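Side-chain contacts in 11S globulin seed storage protein (Amaranthus hypochondriacus, PDB 3QAC), which probably serves as a nutrient reservoir, a storage protein of the seed belonging to the 11S globulin family: residues Ala70-Tyr75 with Pro178-Leu183; Gln409-Ala412 with Ser416-Arg419. One frame throughout, in Å; residues are numbered along the deposited sequence.

Contact 1 of 2, residues Ala70-Tyr75 with Pro178-Leu183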
loop_
_atom_site.group_PDB
_atom_site.type_symbol
_atom_site.label_atom_id
_atom_site.label_comp_id
_atom_site.label_asym_id
_atom_site.label_seq_id
_atom_site.Cartn_x
_atom_site.Cartn_y
_atom_site.Cartn_z
ATOM N N ALA A 70 -3.454 -13.189 -6.359
ATOM C CA ALA A 70 -3.101 -11.945 -7.060
ATOM C C ALA A 70 -4.082 -11.589 -8.187
ATOM O O ALA A 70 -4.621 -12.481 -8.838
ATOM C CB ALA A 70 -1.696 -12.035 -7.614
ATOM N N PRO A 71 -4.294 -10.280 -8.438
ATOM C CA PRO A 71 -5.127 -9.847 -9.563
ATOM C C PRO A 71 -4.382 -10.150 -10.851
ATOM O O PRO A 71 -3.153 -10.210 -10.839
ATOM C CB PRO A 71 -5.201 -8.317 -9.399
ATOM C CG PRO A 71 -4.486 -7.982 -8.143
ATOM C CD PRO A 71 -3.618 -9.147 -7.792
ATOM N N GLU A 72 -5.105 -10.322 -11.945
ATOM C CA GLU A 72 -4.475 -10.640 -13.210
ATOM C C GLU A 72 -5.004 -9.728 -14.272
ATOM O O GLU A 72 -6.158 -9.330 -14.241
ATOM C CB GLU A 72 -4.804 -12.059 -13.640
ATOM C CG GLU A 72 -4.485 -13.119 -12.629
ATOM C CD GLU A 72 -4.777 -14.469 -13.191
ATOM O OE1 GLU A 72 -5.880 -14.639 -13.745
ATOM O OE2 GLU A 72 -3.898 -15.351 -13.123
ATOM N N LEU A 73 -4.135 -9.432 -15.216
ATOM C CA LEU A 73 -4.452 -8.693 -16.401
ATOM C C LEU A 73 -4.227 -9.679 -17.514
ATOM O O LEU A 73 -3.123 -10.213 -17.665
ATOM C CB LEU A 73 -3.486 -7.527 -16.543
ATOM C CG LEU A 73 -4.109 -6.198 -16.930
ATOM C CD1 LEU A 73 -5.296 -5.911 -16.023
ATOM C CD2 LEU A 73 -3.071 -5.104 -16.819
ATOM N N ILE A 74 -5.269 -9.929 -18.290
ATOM C CA ILE A 74 -5.231 -10.941 -19.327
ATOM C C ILE A 74 -5.399 -10.315 -20.713
ATOM O O ILE A 74 -6.316 -9.538 -20.954
ATOM C CB ILE A 74 -6.344 -11.950 -19.104
ATOM C CG1 ILE A 74 -6.258 -12.500 -17.673
ATOM C CG2 ILE A 74 -6.254 -13.049 -20.128
ATOM C CD1 ILE A 74 -7.503 -13.150 -17.150
ATOM N N TYR A 75 -4.493 -10.640 -21.622
ATOM C CA TYR A 75 -4.670 -10.260 -23.005
ATOM C C TYR A 75 -4.913 -11.517 -23.823
ATOM O O TYR A 75 -4.162 -12.491 -23.729
ATOM C CB TYR A 75 -3.461 -9.503 -23.527
ATOM C CG TYR A 75 -3.534 -9.182 -25.000
ATOM C CD1 TYR A 75 -4.368 -8.182 -25.467
ATOM C CD2 TYR A 75 -2.750 -9.860 -25.917
ATOM C CE1 TYR A 75 -4.439 -7.880 -26.802
ATOM C CE2 TYR A 75 -2.809 -9.560 -27.261
ATOM C CZ TYR A 75 -3.653 -8.573 -27.696
ATOM O OH TYR A 75 -3.719 -8.266 -29.030
ATOM N N PRO A 178 3.281 -16.611 -7.802
ATOM C CA PRO A 178 1.819 -16.661 -7.684
ATOM C C PRO A 178 1.415 -17.889 -6.891
ATOM O O PRO A 178 2.119 -18.901 -6.894
ATOM C CB PRO A 178 1.356 -16.804 -9.132
ATOM C CG PRO A 178 2.430 -16.140 -9.925
ATOM C CD PRO A 178 3.716 -16.499 -9.202
ATOM N N THR A 179 0.306 -17.780 -6.182
ATOM C CA THR A 179 -0.288 -18.923 -5.537
ATOM C C THR A 179 -1.592 -19.189 -6.257
ATOM O O THR A 179 -2.458 -18.309 -6.350
ATOM C CB THR A 179 -0.543 -18.646 -4.070
ATOM O OG1 THR A 179 0.713 -18.439 -3.416
ATOM C CG2 THR A 179 -1.225 -19.811 -3.418
ATOM N N ARG A 180 -1.715 -20.387 -6.811
ATOM C CA ARG A 180 -2.931 -20.753 -7.495
ATOM C C ARG A 180 -3.665 -21.914 -6.857
ATOM O O ARG A 180 -3.066 -22.938 -6.521
ATOM C CB ARG A 180 -2.664 -21.083 -8.952
ATOM C CG ARG A 180 -3.963 -21.085 -9.750
ATOM C CD ARG A 180 -3.671 -21.169 -11.197
ATOM N NE ARG A 180 -3.048 -19.947 -11.669
ATOM C CZ ARG A 180 -3.738 -18.935 -12.158
ATOM N NH1 ARG A 180 -5.052 -19.028 -12.212
ATOM N NH2 ARG A 180 -3.122 -17.851 -12.599
ATOM N N PHE A 181 -4.978 -21.740 -6.716
ATOM C CA PHE A 181 -5.847 -22.760 -6.154
ATOM C C PHE A 181 -6.813 -23.213 -7.247
ATOM O O PHE A 181 -7.493 -22.388 -7.851
ATOM C CB PHE A 181 -6.656 -22.193 -4.982
ATOM C CG PHE A 181 -5.826 -21.558 -3.886
ATOM C CD1 PHE A 181 -5.743 -22.146 -2.636
ATOM C CD2 PHE A 181 -5.165 -20.360 -4.096
ATOM C CE1 PHE A 181 -5.008 -21.563 -1.614
ATOM C CE2 PHE A 181 -4.430 -19.768 -3.080
ATOM C CZ PHE A 181 -4.355 -20.371 -1.831
ATOM N N TYR A 182 -6.860 -24.517 -7.514
ATOM C CA TYR A 182 -7.808 -25.064 -8.487
ATOM C C TYR A 182 -9.004 -25.702 -7.801
ATOM O O TYR A 182 -8.916 -26.186 -6.662
ATOM C CB TYR A 182 -7.147 -26.089 -9.414
ATOM C CG TYR A 182 -6.413 -25.479 -10.582
ATOM C CD1 TYR A 182 -5.097 -25.073 -10.468
ATOM C CD2 TYR A 182 -7.042 -25.297 -11.791
ATOM C CE1 TYR A 182 -4.420 -24.517 -11.544
ATOM C CE2 TYR A 182 -6.384 -24.736 -12.868
ATOM C CZ TYR A 182 -5.070 -24.352 -12.747
ATOM O OH TYR A 182 -4.416 -23.790 -13.833
ATOM N N LEU A 183 -10.121 -25.696 -8.518
ATOM C CA LEU A 183 -11.389 -26.157 -7.981
ATOM C C LEU A 183 -11.779 -27.503 -8.560
ATOM O O LEU A 183 -12.861 -28.010 -8.286
ATOM C CB LEU A 183 -12.463 -25.124 -8.288
ATOM C CG LEU A 183 -12.351 -23.966 -7.312
ATOM C CD1 LEU A 183 -13.161 -22.771 -7.774
ATOM C CD2 LEU A 183 -12.815 -24.463 -5.955
HETATM O O HOH W 1 -5.757 -17.505 -15.101
#
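Glu72 and Arg180 meet through a buried salt bridge that spans the inside of the N-terminal cupin β-barrel: strand 72-78 belongs to one antiparallel sheet of the barrel, strand 180-182 to the other. On the way into the second strand, Thr179 fastens its carbonyl O to Thr68 OG1, bringing the chain alongside strand 61-68. Arg180 then makes the crossing. An arginine suits the place: its long side chain reaches across, and its several N-H groups serve more than one partner. Its CG stands anti to the backbone N, and a turn at chi3 (-69°) swings the guanidinium round toward Glu72, whose own chain runs extended beyond CG. The two side chains cross at about a right angle, and of the two carboxylate oxygens it is Glu72 OE2 that Arg180 NH2 bonds directly, over 2.7 Å, with 149° at the hydrogen; the donor lies nearly on the C-O axis of that oxygen. The acceptor sits at the guanidinium's edge, close to its plane, while the carboxylate is turned 45° from that plane. The rest of the cation is also engaged, NE in a salt bridge with Glu190 and NH1 on Ser66 OG, and with Arg55 close by the carboxylates probably offset a local gathering of positive charge. A leucine in place of Arg180 would probably leave the buried carboxylate of Glu72, and that of Glu190, without their shared cation. Farther along, the Phe181 ring meets that of Phe67 with their planes nearly parallel, Tyr182 OH reaches Glu190 OE2, and Leu183 O accepts from Tyr430 OH of a neighbouring subunit. One water completes the bridge, donating to Glu72 OE1 at 3.2 Å and weakly accepting from Arg180 NH1 at 3.3 Å.

Contact 2 of 2, residues Gln409-Ala412 with Ser416-Arg419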
loop_
_atom_site.group_PDB
_atom_site.type_symbol
_atom_site.label_atom_id
_atom_site.label_comp_id
_atom_site.label_asym_id
_atom_site.label_seq_id
_atom_site.Cartn_x
_atom_site.Cartn_y
_atom_site.Cartn_z
ATOM N N GLN A 409 5.954 9.429 -20.523
ATOM C CA GLN A 409 6.321 10.691 -21.116
ATOM C C GLN A 409 7.289 10.446 -22.239
ATOM O O GLN A 409 8.363 9.872 -22.033
ATOM C CB GLN A 409 6.961 11.630 -20.091
ATOM C CG GLN A 409 7.757 12.751 -20.755
ATOM C CD GLN A 409 7.860 14.011 -19.902
ATOM O OE1 GLN A 409 6.955 14.839 -19.898
ATOM N NE2 GLN A 409 8.973 14.164 -19.194
ATOM N N SER A 410 6.911 10.879 -23.431
ATOM C CA SER A 410 7.831 10.887 -24.550
ATOM C C SER A 410 8.918 11.910 -24.282
ATOM O O SER A 410 8.699 12.911 -23.613
ATOM C CB SER A 410 7.097 11.225 -25.842
ATOM O OG SER A 410 6.020 10.324 -26.035
ATOM N N LEU A 411 10.099 11.658 -24.804
ATOM C CA LEU A 411 11.180 12.606 -24.647
ATOM C C LEU A 411 11.242 13.479 -25.887
ATOM O O LEU A 411 11.596 14.648 -25.808
ATOM C CB LEU A 411 12.481 11.856 -24.435
ATOM C CG LEU A 411 12.337 10.866 -23.277
ATOM C CD1 LEU A 411 13.484 9.851 -23.261
ATOM C CD2 LEU A 411 12.245 11.621 -21.957
ATOM N N ALA A 412 10.866 12.906 -27.029
ATOM C CA ALA A 412 10.846 13.635 -28.298
ATOM C C ALA A 412 9.428 13.812 -28.824
ATOM O O ALA A 412 8.536 13.032 -28.504
ATOM C CB ALA A 412 11.710 12.918 -29.339
ATOM N N SER A 416 6.174 16.191 -25.522
ATOM C CA SER A 416 7.377 15.483 -25.081
ATOM C C SER A 416 8.065 16.304 -23.997
ATOM O O SER A 416 7.737 17.484 -23.793
ATOM C CB SER A 416 8.348 15.280 -26.243
ATOM O OG SER A 416 8.994 16.498 -26.589
ATOM N N ALA A 417 9.014 15.688 -23.298
ATOM C CA ALA A 417 9.734 16.408 -22.265
ATOM C C ALA A 417 10.444 17.583 -22.908
ATOM O O ALA A 417 10.335 18.705 -22.443
ATOM C CB ALA A 417 10.717 15.518 -21.586
ATOM N N ILE A 418 11.160 17.319 -23.993
ATOM C CA ILE A 418 11.946 18.357 -24.650
ATOM C C ILE A 418 11.074 19.538 -25.082
ATOM O O ILE A 418 11.389 20.694 -24.807
ATOM C CB ILE A 418 12.696 17.789 -25.868
ATOM C CG1 ILE A 418 13.706 16.725 -25.419
ATOM C CG2 ILE A 418 13.382 18.883 -26.632
ATOM C CD1 ILE A 418 14.622 17.156 -24.285
ATOM N N ARG A 419 9.975 19.242 -25.762
ATOM C CA ARG A 419 9.097 20.293 -26.255
ATOM C C ARG A 419 8.447 21.101 -25.131
ATOM O O ARG A 419 8.154 22.273 -25.298
ATOM C CB ARG A 419 8.027 19.701 -27.151
ATOM C CG ARG A 419 7.129 20.737 -27.735
ATOM C CD ARG A 419 6.759 20.363 -29.145
ATOM N NE ARG A 419 5.522 21.019 -29.540
ATOM C CZ ARG A 419 5.028 20.975 -30.768
ATOM N NH1 ARG A 419 3.882 21.601 -31.040
ATOM N NH2 ARG A 419 5.687 20.304 -31.719
#
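Ser410 and Leu411 each offer a backbone carbonyl to the helix that starts just after Ser416: Ala417 N donates to Ser410 O at 2.8 Å, and Ile418 N reaches Leu411 O at 3.3 Å, with 159° at the hydrogen. The motif is a sharp reversal leading from the end of strand 408-410, in the C-terminal cupin, into a short, weakly bonded helix with Ser416 at its N-cap. Serine suits the N-cap because its short hydroxyl can turn back to the first turn of the helix. With chi1 at 74°, Ser416 OG lies between the backbone N and the carbonyl carbon, where it accepts an almost straight bond (168°) from Arg419 N over 3.0 Å; the same hydroxyl also hydrogen-bonds Gly413 O. Ala417 is small enough for the chain to pass close by: its CB lies 4.1 Å from Gln409 CG and 4.2 Å from Leu411 CD2, a light apolar touch. Phe224 of a neighbouring subunit packs on Ala412 and Ile418. The branch of Ile418 beside its backbone N is CG1, and it presses on the carbonyl already bonded to that N, bringing Ile418 CG1 within 3.0 Å of Leu411 O.

Overall arrangement
The two contacts lie in different cupin domains, on opposite sides of the chain's centre, with their own centres 36 Å apart and their nearest atoms about 18 Å apart. Contact 1 closes before contact 2 opens. The first ties together both sheets of the N-terminal barrel; the second joins the end of strand 408-410, which pairs with strand 335-341 of the C-terminal barrel, to the helices that follow. Distant within one chain, they approach one another between chains: Leu183 of contact 1 packs on Leu411 of a neighbouring subunit, a residue of that copy's contact 2. Both regions therefore border subunit interfaces in the three-chain assembly, where N- and C-terminal cupin regions of adjacent copies meet.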